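PDB 5TP4: amidase, hydantoinase/carbamoylase family from Burkholderia ambifaria, which probably removes the carbamoyl group from N-carbamoyl-L-amino acids by hydrolysis, using zinc ions bound in an M20-family metallopeptidase fold. Local coordinates for residues A197-G202 against V380-V385. Sequence-based numbering, arbitrary orientation.
Sequences AHIEQG and VFIPCV. With ZN (zinc ion), chain P.
His198 and Phe381 sit side by side on neighbouring parallel strands of the zinc-binding domain of this M20-family fold, where strand 193-199 lies between strands 87-91 and 377-382. The strand half of the contact is buried and tightly packed. His198 N donates to Val380 O (2.9 Å), Ile382 N to His198 O, and Glu200 N to Ile382 O, so the pairing runs on just past the end of the first strand. Ala197, Ile199, Val380 and Ile382 share one face, where Val380 and Ile382 pack on helix 398-416 and Ile199 meets Asp103; the beta-branched chains of Ile199, Val380 and Ile382 fit here because they favour extended backbone and fill space close to the main chain. Ile199 CG2 rests 3.9 Å from Ile382 CG1.

The opposite face carries His198 and Phe381. Glu200 CA stands over the centre of the Phe381 ring, 3.9 Å from the centroid, a CH-pi contact for which a flat aromatic is well suited. The extended Glu200 chain, with CG anti to the backbone N (chi1 179°), crosses the ring at about a right angle and carries its carboxylate to the amides of Val204 and Leu205 at the start of helix 204-208. Beyond the strands the partly exposed Gln201, Gly202 and Cys384 make a looser end where a water enters. There Cys384, small enough to enter the turn, brings SG to 3.3 Å from Gln201 N, and the water joins Glu200 OE2 to Cys384 N. Gln201 O reaches Thr237 of the second subunit.

An imidazole suits His198's place because its two nitrogens can do different work. His198 NE2 binds zinc at 2.4 Å, alongside His92 and two waters. His198 ND1 donates to Ile199 O (2.7 Å) almost straight, at 173°, along a lone pair in the carbonyl plane, and the two bonds together fix the ring's rotation.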
ATOM      1  N   ALA B 197      -0.107 -37.467   3.140  1.00  7.84           N
ATOM      2  CA  ALA B 197       0.981 -37.093   2.247  1.00  9.30           C
ATOM      3  C   ALA B 197       0.615 -35.813   1.511  1.00  9.54           C
ATOM      4  O   ALA B 197      -0.539 -35.615   1.113  1.00  8.99           O
ATOM      5  CB  ALA B 197       1.273 -38.237   1.271  1.00  7.44           C
ATOM      6  N   HIS B 198       1.604 -34.932   1.312  1.00  7.65           N
ATOM      7  CA  HIS B 198       1.320 -33.650   0.672  1.00  8.00           C
ATOM      8  C   HIS B 198       2.592 -33.105   0.041  1.00  8.66           C
ATOM      9  O   HIS B 198       3.699 -33.373   0.514  1.00  9.53           O
ATOM     10  CB  HIS B 198       0.783 -32.648   1.717  1.00  9.86           C
ATOM     11  CG  HIS B 198      -0.079 -31.568   1.143  1.00 10.56           C
ATOM     12  ND1 HIS B 198       0.441 -30.472   0.479  1.00 10.38           N
ATOM     13  CD2 HIS B 198      -1.426 -31.413   1.128  1.00 13.12           C
ATOM     14  CE1 HIS B 198      -0.551 -29.703   0.062  1.00 14.27           C
ATOM     15  NE2 HIS B 198      -1.689 -30.241   0.459  1.00 12.58           N
ATOM     16  N   ILE B 199       2.430 -32.331  -1.028  1.00 11.81           N
ATOM     17  CA  ILE B 199       3.581 -31.573  -1.513  1.00 12.49           C
ATOM     18  C   ILE B 199       3.957 -30.522  -0.470  1.00 12.71           C
ATOM     19  O   ILE B 199       3.117 -30.033   0.291  1.00 11.06           O
ATOM     20  CB  ILE B 199       3.315 -30.932  -2.890  1.00 12.37           C
ATOM     21  CG1 ILE B 199       2.090 -29.991  -2.876  1.00 12.67           C
ATOM     22  CG2 ILE B 199       3.171 -32.009  -3.967  1.00 14.01           C
ATOM     23  CD1 ILE B 199       2.042 -29.053  -4.076  1.00 18.20           C
ATOM     24  N   GLU B 200       5.245 -30.191  -0.410  1.00 11.10           N
ATOM     25  CA  GLU B 200       5.743 -29.259   0.611  1.00  9.97           C
ATOM     26  C   GLU B 200       5.051 -27.896   0.578  1.00 12.85           C
ATOM     27  O   GLU B 200       4.867 -27.267   1.629  1.00 14.35           O
ATOM     28  CB  GLU B 200       7.241 -29.044   0.430  1.00  8.21           C
ATOM     29  CG  GLU B 200       7.791 -28.056   1.451  1.00 10.38           C
ATOM     30  CD  GLU B 200       9.218 -27.679   1.176  1.00 13.05           C
ATOM     31  OE1 GLU B 200       9.661 -26.606   1.650  1.00 12.90           O
ATOM     32  OE2 GLU B 200       9.887 -28.464   0.475  1.00 13.59           O
ATOM     33  N   GLN B 201       4.723 -27.396  -0.608  1.00 12.82           N
ATOM     34  CA  GLN B 201       4.295 -26.002  -0.829  1.00 14.15           C
ATOM     35  C   GLN B 201       5.348 -24.984  -0.396  1.00 13.38           C
ATOM     36  O   GLN B 201       5.031 -23.827  -0.094  1.00 14.01           O
ATOM     37  CB  GLN B 201       2.960 -25.694  -0.152  1.00 12.18           C
ATOM     38  CG  GLN B 201       1.867 -26.736  -0.454  1.00 13.11           C
ATOM     39  CD  GLN B 201       0.573 -26.389   0.254  1.00 14.40           C
ATOM     40  OE1 GLN B 201       0.522 -26.374   1.477  1.00 14.72           O
ATOM     41  NE2 GLN B 201      -0.475 -26.097  -0.519  1.00 17.50           N
ATOM     42  N   GLY B 202       6.601 -25.396  -0.395  1.00 13.19           N
ATOM     43  CA  GLY B 202       7.717 -24.538  -0.057  1.00 13.62           C
ATOM     44  C   GLY B 202       8.936 -25.040  -0.810  1.00 11.49           C
ATOM     45  O   GLY B 202       8.882 -26.055  -1.506  1.00 15.70           O
ATOM     46  N   VAL B 380       3.767 -36.902   5.449  1.00  9.09           N
ATOM     47  CA  VAL B 380       4.876 -37.115   4.522  1.00  9.44           C
ATOM     48  C   VAL B 380       4.861 -35.961   3.543  1.00  7.67           C
ATOM     49  O   VAL B 380       3.906 -35.834   2.766  1.00  8.93           O
ATOM     50  CB  VAL B 380       4.758 -38.440   3.746  1.00  7.73           C
ATOM     51  CG1 VAL B 380       6.063 -38.678   2.932  1.00  8.17           C
ATOM     52  CG2 VAL B 380       4.480 -39.640   4.682  1.00 10.56           C
ATOM     53  N   PHE B 381       5.925 -35.140   3.536  1.00  9.29           N
ATOM     54  CA  PHE B 381       6.086 -34.142   2.477  1.00  8.95           C
ATOM     55  C   PHE B 381       6.965 -34.680   1.350  1.00 11.69           C
ATOM     56  O   PHE B 381       7.933 -35.412   1.596  1.00 10.61           O
ATOM     57  CB  PHE B 381       6.776 -32.867   2.970  1.00  9.03           C
ATOM     58  CG  PHE B 381       5.869 -31.822   3.575  1.00  9.02           C
ATOM     59  CD1 PHE B 381       4.503 -31.941   3.585  1.00 13.03           C
ATOM     60  CD2 PHE B 381       6.454 -30.709   4.150  1.00  9.69           C
ATOM     61  CE1 PHE B 381       3.703 -30.941   4.156  1.00 14.65           C
ATOM     62  CE2 PHE B 381       5.678 -29.702   4.733  1.00 11.36           C
ATOM     63  CZ  PHE B 381       4.309 -29.817   4.732  1.00  9.76           C
ATOM     64  N   ILE B 382       6.646 -34.269   0.124  1.00 10.02           N
ATOM     65  CA  ILE B 382       7.517 -34.455  -1.040  1.00 11.38           C
ATOM     66  C   ILE B 382       7.868 -33.085  -1.610  1.00 12.30           C
ATOM     67  O   ILE B 382       7.140 -32.097  -1.411  1.00 10.51           O
ATOM     68  CB  ILE B 382       6.872 -35.368  -2.114  1.00 10.16           C
ATOM     69  CG1 ILE B 382       5.564 -34.785  -2.689  1.00  8.86           C
ATOM     70  CG2 ILE B 382       6.656 -36.774  -1.547  1.00 12.13           C
ATOM     71  CD1 ILE B 382       5.134 -35.443  -3.994  1.00 11.43           C
ATOM     72  N   PRO B 383       8.982 -32.973  -2.332  1.00 13.59           N
ATOM     73  CA  PRO B 383       9.343 -31.675  -2.912  1.00 10.95           C
ATOM     74  C   PRO B 383       8.394 -31.273  -4.027  1.00 15.45           C
ATOM     75  O   PRO B 383       7.712 -32.098  -4.636  1.00 15.09           O
ATOM     76  CB  PRO B 383      10.765 -31.889  -3.453  1.00 11.60           C
ATOM     77  CG  PRO B 383      10.948 -33.319  -3.521  1.00 15.81           C
ATOM     78  CD  PRO B 383       9.986 -34.010  -2.629  1.00 11.90           C
ATOM     79  N   CYS B 384       8.355 -29.968  -4.288  1.00 12.47           N
ATOM     80  CA  CYS B 384       7.569 -29.443  -5.390  1.00 19.36           C
ATOM     81  C   CYS B 384       8.321 -28.294  -6.030  1.00 23.50           C
ATOM     82  O   CYS B 384       9.133 -27.634  -5.383  1.00 26.98           O
ATOM     83  CB  CYS B 384       6.178 -28.987  -4.941  1.00 22.57           C
ATOM     84  SG  CYS B 384       6.167 -27.744  -3.595  1.00 24.12           S
ATOM     85  N   VAL B 385       8.039 -28.065  -7.310  1.00 23.32           N
ATOM     86  CA  VAL B 385       8.740 -27.031  -8.078  1.00 36.70           C
ATOM     87  C   VAL B 385       7.920 -25.753  -8.101  1.00 43.34           C
ATOM     88  O   VAL B 385       6.694 -25.805  -8.133  1.00 47.24           O
ATOM     89  CB  VAL B 385       9.042 -27.509  -9.512  1.00 39.97           C
TER
HETATM   90 ZN    ZN P 501      -3.689 -28.920   0.343  0.54 24.25          ZN
HETATM   91  O   HOH W   1      10.207 -28.395  -2.289  1.00 13.67           O
HETATM   92  O   HOH W   2      -3.954 -29.540   2.689  1.00 13.31           O
HETATM   93  O   HOH W   3      -3.835 -26.734   0.926  1.00 37.44           O